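Local atomic coordinates of uncharacterized protein (PDB entry 4O5P), a protein that serves as a type VI secretion effector of Pseudomonas aeruginosa, a phospholipase that probably hydrolyses membrane lipids with an alpha/beta-hydrolase-type catalytic domain. Residues 106-111 and 161-166; 610-615 and 781-786; 636-641 and 650-655; 712-717 and 810-815. All coordinates share one frame; numbering follows the deposited sequence.

Interaction 1 of 4, residues 106-111 and 161-166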
loop_
_atom_site.group_PDB
_atom_site.type_symbol
_atom_site.label_atom_id
_atom_site.label_comp_id
_atom_site.label_asym_id
_atom_site.label_seq_id
_atom_site.Cartn_x
_atom_site.Cartn_y
_atom_site.Cartn_z
ATOM N N ILE A 106 -20.907 -18.675 13.462
ATOM C CA ILE A 106 -20.930 -18.121 12.111
ATOM C C ILE A 106 -19.956 -18.831 11.177
ATOM O O ILE A 106 -20.271 -19.061 10.004
ATOM C CB ILE A 106 -20.592 -16.618 12.095
ATOM C CG1 ILE A 106 -21.386 -15.872 13.166
ATOM C CG2 ILE A 106 -20.905 -16.036 10.721
ATOM C CD1 ILE A 106 -22.886 -15.809 12.878
ATOM N N ASN A 107 -18.768 -19.140 11.694
ATOM C CA ASN A 107 -17.777 -19.914 10.953
ATOM C C ASN A 107 -18.379 -21.256 10.521
ATOM O O ASN A 107 -18.361 -21.613 9.341
ATOM C CB ASN A 107 -16.505 -20.129 11.802
ATOM C CG ASN A 107 -15.637 -18.872 11.918
ATOM O OD1 ASN A 107 -15.774 -17.922 11.140
ATOM N ND2 ASN A 107 -14.730 -18.871 12.888
ATOM N N SER A 108 -18.937 -21.983 11.485
ATOM C CA SER A 108 -19.628 -23.238 11.201
ATOM C C SER A 108 -20.762 -23.063 10.197
ATOM O O SER A 108 -21.170 -24.023 9.544
ATOM C CB SER A 108 -20.163 -23.857 12.491
ATOM O OG SER A 108 -19.111 -24.464 13.209
ATOM N N ARG A 109 -21.270 -21.839 10.070
ATOM C CA ARG A 109 -22.242 -21.537 9.024
ATOM C C ARG A 109 -21.579 -21.135 7.702
ATOM O O ARG A 109 -22.268 -20.784 6.737
ATOM C CB ARG A 109 -23.220 -20.462 9.487
ATOM C CG ARG A 109 -24.042 -20.859 10.710
ATOM C CD ARG A 109 -25.475 -20.384 10.547
ATOM N NE ARG A 109 -26.104 -20.048 11.820
ATOM C CZ ARG A 109 -25.902 -18.905 12.469
ATOM N NH1 ARG A 109 -25.072 -17.995 11.973
ATOM N NH2 ARG A 109 -26.519 -18.674 13.621
ATOM N N GLY A 110 -20.246 -21.181 7.668
ATOM C CA GLY A 110 -19.502 -21.052 6.423
ATOM C C GLY A 110 -18.982 -19.666 6.084
ATOM O O GLY A 110 -18.412 -19.451 5.007
ATOM N N ILE A 111 -19.181 -18.717 6.991
ATOM C CA ILE A 111 -18.667 -17.376 6.781
ATOM C C ILE A 111 -17.503 -17.110 7.730
ATOM O O ILE A 111 -17.635 -17.290 8.947
ATOM C CB ILE A 111 -19.768 -16.316 6.968
ATOM C CG1 ILE A 111 -20.919 -16.578 6.002
ATOM C CG2 ILE A 111 -19.207 -14.916 6.733
ATOM C CD1 ILE A 111 -22.066 -15.594 6.149
ATOM N N LEU A 161 -14.230 -28.454 7.772
ATOM C CA LEU A 161 -14.291 -29.919 7.756
ATOM C C LEU A 161 -14.029 -30.576 9.112
ATOM O O LEU A 161 -14.728 -31.515 9.494
ATOM C CB LEU A 161 -13.316 -30.472 6.712
ATOM C CG LEU A 161 -13.592 -30.001 5.281
ATOM C CD1 LEU A 161 -12.465 -30.366 4.316
ATOM C CD2 LEU A 161 -14.901 -30.572 4.787
ATOM N N LEU A 162 -13.038 -30.080 9.845
ATOM C CA LEU A 162 -12.570 -30.764 11.048
ATOM C C LEU A 162 -12.884 -30.072 12.378
ATOM O O LEU A 162 -12.528 -30.591 13.440
ATOM C CB LEU A 162 -11.064 -31.003 10.948
ATOM C CG LEU A 162 -10.655 -32.148 10.028
ATOM C CD1 LEU A 162 -9.427 -31.769 9.203
ATOM C CD2 LEU A 162 -10.386 -33.394 10.863
ATOM N N LYS A 163 -13.522 -28.905 12.321
ATOM C CA LYS A 163 -13.917 -28.172 13.530
ATOM C C LYS A 163 -12.752 -27.783 14.454
ATOM O O LYS A 163 -12.925 -27.620 15.666
ATOM C CB LYS A 163 -14.984 -28.942 14.311
ATOM C CG LYS A 163 -16.185 -29.339 13.465
ATOM C CD LYS A 163 -16.769 -28.151 12.696
ATOM C CE LYS A 163 -17.916 -28.601 11.793
ATOM N NZ LYS A 163 -18.484 -27.483 10.970
ATOM N N SER A 164 -11.569 -27.629 13.874
ATOM C CA SER A 164 -10.440 -27.037 14.582
ATOM C C SER A 164 -9.789 -26.041 13.634
ATOM O O SER A 164 -10.055 -26.052 12.432
ATOM C CB SER A 164 -9.437 -28.107 15.006
ATOM O OG SER A 164 -9.034 -28.887 13.894
ATOM N N ARG A 165 -8.945 -25.171 14.162
ATOM C CA ARG A 165 -8.247 -24.223 13.306
ATOM C C ARG A 165 -6.755 -24.485 13.382
ATOM O O ARG A 165 -6.285 -25.100 14.344
ATOM C CB ARG A 165 -8.578 -22.788 13.721
ATOM C CG ARG A 165 -9.202 -22.674 15.108
ATOM C CD ARG A 165 -10.025 -21.390 15.256
ATOM N NE ARG A 165 -11.471 -21.600 15.119
ATOM C CZ ARG A 165 -12.367 -20.612 15.082
ATOM N NH1 ARG A 165 -11.965 -19.351 15.163
ATOM N NH2 ARG A 165 -13.662 -20.873 14.958
ATOM N N LEU A 166 -6.009 -24.036 12.374
ATOM C CA LEU A 166 -4.563 -24.272 12.344
ATOM C C LEU A 166 -3.868 -23.664 13.564
ATOM O O LEU A 166 -4.172 -22.544 13.972
ATOM C CB LEU A 166 -3.951 -23.727 11.055
ATOM C CG LEU A 166 -4.456 -24.299 9.725
ATOM C CD1 LEU A 166 -3.850 -23.522 8.559
ATOM C CD2 LEU A 166 -4.134 -25.781 9.600
#
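Arg165 reaches over to Asn107 with the end of its side chain. CB points toward 106-111, and the chain bends at chi3 (101°) on its way to the end of helix 104-108, while the arginine as a whole also packs on Asp155 and Tyr159 of helix 139-162. At the tip, CZ, NH1 and NH2 come obliquely up to the amide end of Asn107; NH2 is the nearest of them, 3.1 Å from the Asn107 amide atom modelled as ND2. The two side chains cross at about a right angle, their planar ends 49° apart. NH2 also forms a salt bridge with Asp104, one helical turn before Ser108, which fixes where the guanidinium settles. Both segments are helix ends. Helix 104-108 closes in a Schellman motif at Gly110, whose phi is positive, and the chain passes straight into strand 111-116 of the central sheet of the hydrolase fold. Lys163, the first residue past helix 139-162, also has positive phi. Two residues before the arginine, its side chain bends at chi2 (-51°) and then runs extended, bringing NZ to 3.8 Å from Ser108 OG. NZ also makes a weak hydrogen bond to Thr160 O, and Ser108 OG a similarly weak one with Asp104 O.

Interaction 2 of 4, residues 610-615 and 781-786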
loop_
_atom_site.group_PDB
_atom_site.type_symbol
_atom_site.label_atom_id
_atom_site.label_comp_id
_atom_site.label_asym_id
_atom_site.label_seq_id
_atom_site.Cartn_x
_atom_site.Cartn_y
_atom_site.Cartn_z
ATOM N N THR A 610 13.190 -2.435 -6.262
ATOM C CA THR A 610 13.806 -1.727 -7.366
ATOM C C THR A 610 13.904 -0.258 -6.969
ATOM O O THR A 610 13.105 0.216 -6.147
ATOM C CB THR A 610 12.939 -1.872 -8.620
ATOM O OG1 THR A 610 12.995 -3.236 -9.082
ATOM C CG2 THR A 610 13.385 -0.916 -9.737
ATOM N N VAL A 611 14.887 0.447 -7.528
ATOM C CA VAL A 611 15.046 1.891 -7.347
ATOM C C VAL A 611 15.355 2.536 -8.703
ATOM O O VAL A 611 16.193 2.029 -9.467
ATOM C CB VAL A 611 16.211 2.237 -6.392
ATOM C CG1 VAL A 611 16.381 3.746 -6.318
ATOM C CG2 VAL A 611 16.010 1.617 -4.987
ATOM N N PHE A 612 14.669 3.643 -8.991
ATOM C CA PHE A 612 14.812 4.389 -10.237
ATOM C C PHE A 612 15.401 5.768 -9.987
ATOM O O PHE A 612 15.384 6.259 -8.861
ATOM C CB PHE A 612 13.441 4.663 -10.862
ATOM C CG PHE A 612 12.667 3.445 -11.223
ATOM C CD1 PHE A 612 13.003 2.699 -12.348
ATOM C CD2 PHE A 612 11.581 3.057 -10.456
ATOM C CE1 PHE A 612 12.278 1.576 -12.683
ATOM C CE2 PHE A 612 10.848 1.943 -10.792
ATOM C CZ PHE A 612 11.196 1.202 -11.913
ATOM N N LEU A 613 15.856 6.397 -11.073
ATOM C CA LEU A 613 16.130 7.833 -11.148
ATOM C C LEU A 613 15.167 8.455 -12.164
ATOM O O LEU A 613 14.820 7.815 -13.156
ATOM C CB LEU A 613 17.557 8.081 -11.635
ATOM C CG LEU A 613 18.691 7.950 -10.626
ATOM C CD1 LEU A 613 20.028 8.272 -11.279
ATOM C CD2 LEU A 613 18.419 8.864 -9.465
ATOM N N ILE A 614 14.732 9.690 -11.932
ATOM C CA ILE A 614 13.869 10.369 -12.903
ATOM C C ILE A 614 14.705 11.276 -13.828
ATOM O O ILE A 614 15.876 11.565 -13.548
ATOM C CB ILE A 614 12.781 11.204 -12.220
ATOM C CG1 ILE A 614 13.411 12.324 -11.387
ATOM C CG2 ILE A 614 11.872 10.314 -11.343
ATOM C CD1 ILE A 614 12.398 13.149 -10.640
ATOM N N ASN A 615 14.098 11.726 -14.920
ATOM C CA ASN A 615 14.815 12.463 -15.955
ATOM C C ASN A 615 14.850 13.959 -15.657
ATOM O O ASN A 615 13.830 14.527 -15.292
ATOM C CB ASN A 615 14.142 12.218 -17.312
ATOM C CG ASN A 615 14.811 12.968 -18.442
ATOM O OD1 ASN A 615 14.327 14.014 -18.886
ATOM N ND2 ASN A 615 15.932 12.439 -18.915
ATOM N N ASP A 781 9.525 -3.562 -18.430
ATOM C CA ASP A 781 10.281 -4.227 -19.491
ATOM C C ASP A 781 11.792 -4.233 -19.202
ATOM O O ASP A 781 12.459 -5.272 -19.338
ATOM C CB ASP A 781 10.041 -3.510 -20.825
ATOM C CG ASP A 781 8.593 -3.585 -21.303
ATOM O OD1 ASP A 781 7.693 -4.040 -20.556
ATOM O OD2 ASP A 781 8.353 -3.148 -22.452
ATOM N N LYS A 782 12.330 -3.066 -18.830
ATOM C CA LYS A 782 13.737 -2.934 -18.434
ATOM C C LYS A 782 14.072 -3.734 -17.169
ATOM O O LYS A 782 15.154 -4.327 -17.064
ATOM C CB LYS A 782 14.099 -1.452 -18.200
ATOM C CG LYS A 782 14.005 -0.563 -19.439
ATOM C CD LYS A 782 15.067 -0.922 -20.490
ATOM C CE LYS A 782 14.931 -0.040 -21.732
ATOM N NZ LYS A 782 16.041 -0.243 -22.694
ATOM N N VAL A 783 13.161 -3.732 -16.197
ATOM C CA VAL A 783 13.384 -4.467 -14.957
ATOM C C VAL A 783 13.470 -5.957 -15.284
ATOM O O VAL A 783 14.390 -6.653 -14.826
ATOM C CB VAL A 783 12.280 -4.190 -13.900
ATOM C CG1 VAL A 783 12.278 -5.273 -12.832
ATOM C CG2 VAL A 783 12.465 -2.805 -13.257
ATOM N N GLU A 784 12.536 -6.435 -16.105
ATOM C CA GLU A 784 12.564 -7.839 -16.557
ATOM C C GLU A 784 13.872 -8.147 -17.283
ATOM O O GLU A 784 14.539 -9.142 -16.984
ATOM C CB GLU A 784 11.376 -8.136 -17.479
ATOM C CG GLU A 784 10.938 -9.605 -17.534
ATOM C CD GLU A 784 11.880 -10.494 -18.332
ATOM O OE1 GLU A 784 11.790 -11.743 -18.197
ATOM O OE2 GLU A 784 12.705 -9.950 -19.104
ATOM N N GLN A 785 14.238 -7.289 -18.232
ATOM C CA GLN A 785 15.433 -7.504 -19.045
ATOM C C GLN A 785 16.701 -7.582 -18.197
ATOM O O GLN A 785 17.594 -8.414 -18.443
ATOM C CB GLN A 785 15.563 -6.396 -20.099
ATOM C CG GLN A 785 16.850 -6.479 -20.924
ATOM C CD GLN A 785 16.912 -5.455 -22.031
ATOM O OE1 GLN A 785 16.042 -4.578 -22.144
ATOM N NE2 GLN A 785 17.941 -5.554 -22.863
ATOM N N ILE A 786 16.778 -6.728 -17.183
ATOM C CA ILE A 786 17.951 -6.722 -16.324
ATOM C C ILE A 786 17.959 -7.993 -15.489
ATOM O O ILE A 786 19.002 -8.632 -15.332
ATOM C CB ILE A 786 17.977 -5.481 -15.428
ATOM C CG1 ILE A 786 18.111 -4.226 -16.285
ATOM C CG2 ILE A 786 19.112 -5.559 -14.425
ATOM C CD1 ILE A 786 17.827 -2.953 -15.521
#
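The Phe612 ring carries a methyl on one face: CG2 of Thr610, two residues earlier on the same side of the strand, lies 3.7 Å above the ring plane and offset toward its rim. At the far end of the ring, Phe612 CZ approaches Val783 CG2 of the helix at 4.4 Å, and the methyl comes in obliquely. The same Val783 methyl also meets Thr610 CG2, at 4.1 Å, the two side chains reaching toward each other tip to tip. One valine branch thus touches the threonine methyl and the ring over whose rim this methyl lies, so the three groups form a small apolar cluster. The chi1 of Thr610 (-69°) puts CG2 anti to the backbone N, facing the helix, and OG1 beside N, where it is hydrogen-bonded with OG1 of Thr702, which satisfies a polar group in buried surroundings. Lys782 starts toward the strand but its end turns away, giving NZ a hydrogen bond to Asn771 O. Strand 609-614 runs between strands 294-299 and 697-702 in a four-stranded antiparallel sheet, and helix 779-787 packs against this sheet. Val783 touches Thr610 and Phe612 of one strand and also Thr702 of the next, where Ile786 rests on Val699 and Thr702, while Gln785 and Ile786 pack on helix 767-772.

Interaction 3 of 4, residues 636-641 and 650-655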
loop_
_atom_site.group_PDB
_atom_site.type_symbol
_atom_site.label_atom_id
_atom_site.label_comp_id
_atom_site.label_asym_id
_atom_site.label_seq_id
_atom_site.Cartn_x
_atom_site.Cartn_y
_atom_site.Cartn_z
ATOM N N GLN A 636 -8.784 31.536 -10.505
ATOM C CA GLN A 636 -10.201 31.220 -10.540
ATOM C C GLN A 636 -10.663 30.728 -9.181
ATOM O O GLN A 636 -11.860 30.668 -8.906
ATOM C CB GLN A 636 -10.489 30.194 -11.630
ATOM C CG GLN A 636 -10.933 30.874 -12.928
ATOM C CD GLN A 636 -10.380 30.211 -14.162
ATOM O OE1 GLN A 636 -9.930 29.063 -14.115
ATOM N NE2 GLN A 636 -10.415 30.930 -15.286
ATOM N N LEU A 637 -9.700 30.396 -8.328
ATOM C CA LEU A 637 -9.990 29.910 -6.985
ATOM C C LEU A 637 -10.225 31.075 -6.012
ATOM O O LEU A 637 -11.171 31.059 -5.208
ATOM C CB LEU A 637 -8.821 29.045 -6.496
ATOM C CG LEU A 637 -9.176 27.885 -5.561
ATOM C CD1 LEU A 637 -10.403 27.151 -6.071
ATOM C CD2 LEU A 637 -8.027 26.905 -5.425
ATOM N N PHE A 638 -9.359 32.084 -6.103
ATOM C CA PHE A 638 -9.376 33.233 -5.211
ATOM C C PHE A 638 -9.506 34.497 -6.057
ATOM O O PHE A 638 -8.935 34.578 -7.145
ATOM C CB PHE A 638 -8.084 33.295 -4.361
ATOM C CG PHE A 638 -7.862 32.078 -3.499
ATOM C CD1 PHE A 638 -7.203 30.960 -4.005
ATOM C CD2 PHE A 638 -8.327 32.043 -2.194
ATOM C CE1 PHE A 638 -7.014 29.840 -3.209
ATOM C CE2 PHE A 638 -8.148 30.931 -1.406
ATOM C CZ PHE A 638 -7.483 29.825 -1.916
ATOM N N SER A 639 -10.263 35.477 -5.577
ATOM C CA SER A 639 -10.362 36.751 -6.289
ATOM C C SER A 639 -9.149 37.591 -5.926
ATOM O O SER A 639 -8.630 38.343 -6.750
ATOM C CB SER A 639 -11.653 37.483 -5.929
ATOM O OG SER A 639 -11.892 37.422 -4.533
ATOM N N ALA A 640 -8.691 37.428 -4.688
ATOM C CA ALA A 640 -7.499 38.102 -4.189
ATOM C C ALA A 640 -6.976 37.263 -3.029
ATOM O O ALA A 640 -7.623 36.283 -2.653
ATOM C CB ALA A 640 -7.854 39.515 -3.720
ATOM N N PRO A 641 -5.799 37.620 -2.480
ATOM C CA PRO A 641 -5.323 36.953 -1.265
ATOM C C PRO A 641 -6.404 36.796 -0.188
ATOM O O PRO A 641 -7.134 37.743 0.117
ATOM C CB PRO A 641 -4.216 37.891 -0.786
ATOM C CG PRO A 641 -3.608 38.388 -2.067
ATOM C CD PRO A 641 -4.739 38.459 -3.079
ATOM N N LYS A 650 -17.150 25.927 -1.020
ATOM C CA LYS A 650 -17.216 24.558 -0.548
ATOM C C LYS A 650 -15.948 23.792 -0.944
ATOM O O LYS A 650 -15.435 22.996 -0.152
ATOM C CB LYS A 650 -18.506 23.889 -1.042
ATOM C CG LYS A 650 -19.744 24.290 -0.233
ATOM C CD LYS A 650 -19.507 24.084 1.272
ATOM C CE LYS A 650 -20.806 24.174 2.102
ATOM N NZ LYS A 650 -20.572 23.889 3.561
ATOM N N LEU A 651 -15.419 24.085 -2.136
ATOM C CA LEU A 651 -14.188 23.464 -2.618
ATOM C C LEU A 651 -12.966 23.853 -1.767
ATOM O O LEU A 651 -12.230 22.972 -1.244
ATOM C CB LEU A 651 -13.967 23.829 -4.084
ATOM C CG LEU A 651 -12.746 23.213 -4.765
ATOM C CD1 LEU A 651 -12.833 21.676 -4.743
ATOM C CD2 LEU A 651 -12.602 23.736 -6.195
ATOM N N VAL A 652 -12.759 25.170 -1.614
ATOM C CA VAL A 652 -11.682 25.674 -0.763
ATOM C C VAL A 652 -11.797 25.118 0.668
ATOM O O VAL A 652 -10.793 24.735 1.265
ATOM C CB VAL A 652 -11.590 27.229 -0.760
ATOM C CG1 VAL A 652 -10.498 27.704 0.201
ATOM C CG2 VAL A 652 -11.280 27.755 -2.154
ATOM N N ALA A 653 -13.015 25.044 1.203
ATOM C CA ALA A 653 -13.225 24.485 2.541
ATOM C C ALA A 653 -12.891 22.992 2.612
ATOM O O ALA A 653 -12.404 22.510 3.640
ATOM C CB ALA A 653 -14.640 24.733 3.023
ATOM N N LEU A 654 -13.150 22.259 1.534
ATOM C CA LEU A 654 -12.727 20.855 1.489
ATOM C C LEU A 654 -11.213 20.754 1.619
ATOM O O LEU A 654 -10.711 19.934 2.390
ATOM C CB LEU A 654 -13.157 20.192 0.190
ATOM C CG LEU A 654 -12.867 18.688 0.106
ATOM C CD1 LEU A 654 -13.926 17.898 0.877
ATOM C CD2 LEU A 654 -12.816 18.216 -1.350
ATOM N N PHE A 655 -10.477 21.576 0.868
ATOM C CA PHE A 655 -9.006 21.518 1.002
ATOM C C PHE A 655 -8.490 22.011 2.350
ATOM O O PHE A 655 -7.497 21.472 2.875
ATOM C CB PHE A 655 -8.295 22.247 -0.147
ATOM C CG PHE A 655 -8.385 21.509 -1.453
ATOM C CD1 PHE A 655 -7.517 20.462 -1.731
ATOM C CD2 PHE A 655 -9.348 21.843 -2.388
ATOM C CE1 PHE A 655 -7.595 19.765 -2.927
ATOM C CE2 PHE A 655 -9.440 21.143 -3.595
ATOM C CZ PHE A 655 -8.559 20.103 -3.859
#
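Leu637 and Val652 bring the backbones within 7.7 Å, CA to CA, where helix 616-637 gives way to an extended Phe638 and faces the first turns of helix 649-657. The connection is a short reversal: Ser639 and Ala640 together face Arg643 as a classic beta bulge, and Ser639 OG is hydrogen-bonded with Arg643 O. Val652 meets both Leu637 and Phe638. With CG1 opposite its backbone N (chi1 177°), its two methyls fork: CG2 goes to Leu637 and CG1 to Phe638. Val652 CG2 sits 4.0 Å from Leu637 CG, and almost as near to CD1 of the same leucine. Leu637 CD1 also lies 4.1 Å from CD2 of Leu651, one residue earlier in the helix than Val652, these two leucines crossing at about a right angle. Phe638, the residue after Leu637, touches with the far end of its ring, CZ lying 4.3 Å from Val652 CG1. That ring also meets the ring of Tyr634, their planes about 30° apart, and it rests on Asp486 and Arg487 of helix 469-487, while Val644 touches both Phe638 and Val652. Within helix 649-657, bonds such as Leu654 N to Lys650 O (2.9 Å) occupy main-chain polar groups. Across the contact the side chains meet through aliphatic and aromatic carbon, held by dispersion and by exclusion of water; the side-chain contact itself has no directional bond.

Interaction 4 of 4, residues 712-717 and 810-815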
loop_
_atom_site.group_PDB
_atom_site.type_symbol
_atom_site.label_atom_id
_atom_site.label_comp_id
_atom_site.label_asym_id
_atom_site.label_seq_id
_atom_site.Cartn_x
_atom_site.Cartn_y
_atom_site.Cartn_z
HETATM N N MSE A 712 28.502 -7.688 -6.175
HETATM C CA MSE A 712 27.306 -7.781 -5.332
HETATM C C MSE A 712 27.637 -7.305 -3.920
HETATM O O MSE A 712 28.709 -7.604 -3.384
HETATM C CB MSE A 712 26.767 -9.218 -5.269
HETATM C CG MSE A 712 26.162 -9.741 -6.567
HETATM SE SE MSE A 712 24.461 -8.925 -7.097
HETATM C CE MSE A 712 23.388 -9.467 -5.551
ATOM N N LEU A 713 26.721 -6.558 -3.317
ATOM C CA LEU A 713 26.931 -6.070 -1.959
ATOM C C LEU A 713 25.583 -5.785 -1.298
ATOM O O LEU A 713 24.635 -5.351 -1.969
ATOM C CB LEU A 713 27.797 -4.802 -1.973
ATOM C CG LEU A 713 28.759 -4.572 -0.797
ATOM C CD1 LEU A 713 29.831 -5.628 -0.790
ATOM C CD2 LEU A 713 29.404 -3.186 -0.842
ATOM N N ALA A 714 25.496 -6.017 0.010
ATOM C CA ALA A 714 24.230 -5.843 0.731
ATOM C C ALA A 714 23.766 -4.392 0.702
ATOM O O ALA A 714 22.566 -4.125 0.597
ATOM C CB ALA A 714 24.345 -6.346 2.182
ATOM N N SER A 715 24.729 -3.470 0.776
ATOM C CA SER A 715 24.453 -2.029 0.775
ATOM C C SER A 715 25.474 -1.314 -0.088
ATOM O O SER A 715 26.675 -1.591 0.000
ATOM C CB SER A 715 24.527 -1.449 2.192
ATOM O OG SER A 715 23.234 -1.288 2.746
ATOM N N VAL A 716 25.000 -0.379 -0.904
ATOM C CA VAL A 716 25.866 0.331 -1.831
ATOM C C VAL A 716 25.695 1.852 -1.754
ATOM O O VAL A 716 24.602 2.384 -1.995
ATOM C CB VAL A 716 25.597 -0.117 -3.288
ATOM C CG1 VAL A 716 26.347 0.779 -4.270
ATOM C CG2 VAL A 716 25.991 -1.563 -3.482
ATOM N N GLY A 717 26.780 2.551 -1.436
ATOM C CA GLY A 717 26.795 4.004 -1.499
ATOM C C GLY A 717 26.883 4.505 -2.934
ATOM O O GLY A 717 27.604 3.943 -3.761
ATOM N N LEU A 810 36.445 -7.875 4.318
ATOM C CA LEU A 810 36.660 -8.070 5.746
ATOM C C LEU A 810 35.547 -7.377 6.552
ATOM O O LEU A 810 34.928 -7.986 7.454
ATOM C CB LEU A 810 38.037 -7.526 6.137
ATOM C CG LEU A 810 38.336 -7.504 7.628
ATOM C CD1 LEU A 810 38.268 -8.918 8.165
ATOM C CD2 LEU A 810 39.699 -6.884 7.885
ATOM N N ALA A 811 35.267 -6.121 6.202
ATOM C CA ALA A 811 34.208 -5.372 6.897
ATOM C C ALA A 811 32.831 -6.029 6.748
ATOM O O ALA A 811 32.118 -6.250 7.738
ATOM C CB ALA A 811 34.159 -3.931 6.411
ATOM N N GLN A 812 32.460 -6.319 5.505
ATOM C CA GLN A 812 31.198 -6.986 5.197
ATOM C C GLN A 812 31.057 -8.329 5.917
ATOM O O GLN A 812 29.991 -8.646 6.452
ATOM C CB GLN A 812 31.083 -7.193 3.686
ATOM C CG GLN A 812 30.788 -5.936 2.890
ATOM C CD GLN A 812 29.408 -5.370 3.191
ATOM O OE1 GLN A 812 28.381 -6.011 2.935
ATOM N NE2 GLN A 812 29.377 -4.165 3.741
ATOM N N GLN A 813 32.135 -9.111 5.924
ATOM C CA GLN A 813 32.172 -10.412 6.595
ATOM C C GLN A 813 31.934 -10.280 8.088
ATOM O O GLN A 813 31.292 -11.141 8.702
ATOM C CB GLN A 813 33.534 -11.088 6.409
ATOM C CG GLN A 813 33.673 -12.001 5.202
ATOM C CD GLN A 813 35.124 -12.356 4.930
ATOM O OE1 GLN A 813 36.040 -11.825 5.569
ATOM N NE2 GLN A 813 35.345 -13.248 3.973
ATOM N N THR A 814 32.493 -9.230 8.687
ATOM C CA THR A 814 32.340 -9.055 10.131
ATOM C C THR A 814 30.862 -8.927 10.515
ATOM O O THR A 814 30.399 -9.592 11.444
ATOM C CB THR A 814 33.193 -7.892 10.671
ATOM O OG1 THR A 814 34.578 -8.170 10.421
ATOM C CG2 THR A 814 32.987 -7.728 12.169
ATOM N N VAL A 815 30.119 -8.104 9.778
ATOM C CA VAL A 815 28.672 -8.029 9.959
ATOM C C VAL A 815 28.005 -9.376 9.664
ATOM O O VAL A 815 27.266 -9.911 10.493
ATOM C CB VAL A 815 28.044 -6.964 9.045
ATOM C CG1 VAL A 815 26.578 -6.759 9.401
ATOM C CG2 VAL A 815 28.800 -5.660 9.163
HETATM O O HOH W 1 27.347 -7.701 1.241
#
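Leu713 crosses the bent side chain of Gln812 obliquely, its CD1 3.8 Å from Gln812 CG and its CG 4.0 Å from Gln812 OE1. Here the loop leading into strand 715-723, the middle strand of a three-stranded antiparallel sheet, meets the last turn of helix 803-814. The polar part of the contact is a single water bridge. The water accepts a hydrogen bond from Ala714 N (2.8 Å) and donates one to Gln812 OE1 (2.6 Å), linking main chain to side-chain amide where a direct bond is not made. Ala714 CB points toward the helix and comes to 4.1 Å from the same Gln812 OE1. With Gln812 CG beside the backbone N (chi1 -74°), a bend at chi2 (-66°) turns the amide so that CG and CD lie on the leucine while OE1 also reaches the water. Further out, Leu795 of helix 795-798 touches both Leu713 and Gln812, and Thr186, Asp754 and Leu756 also pack on the glutamine. Strand 715-723 is flanked by 596-604 and 749-753. In the last helical turn, Leu810 O accepts from both Thr814 N and Thr814 OG1, each at 3.0 Å, from opposite faces of its carbonyl plane.

Overall arrangement
Interactions 2 and 3 are buried and apolar, whereas interactions 1 and 4 are only partly buried: interaction 1 is polar throughout, and interaction 4 pairs a leucine with a water bridge. Interaction 1 joins two helix ends beside the central sheet of the hydrolase fold, and its centre lies about 45 to 55 Å from those of the others. Interactions 2 and 3 share a run of chain, since strand 609-614 is followed directly by helix 616-637, yet one packs a helix on a sheet and the other a helix end on a helix. Interactions 2 and 4 are nearest, about 9 Å between closest atoms, and their segments alternate along the chain.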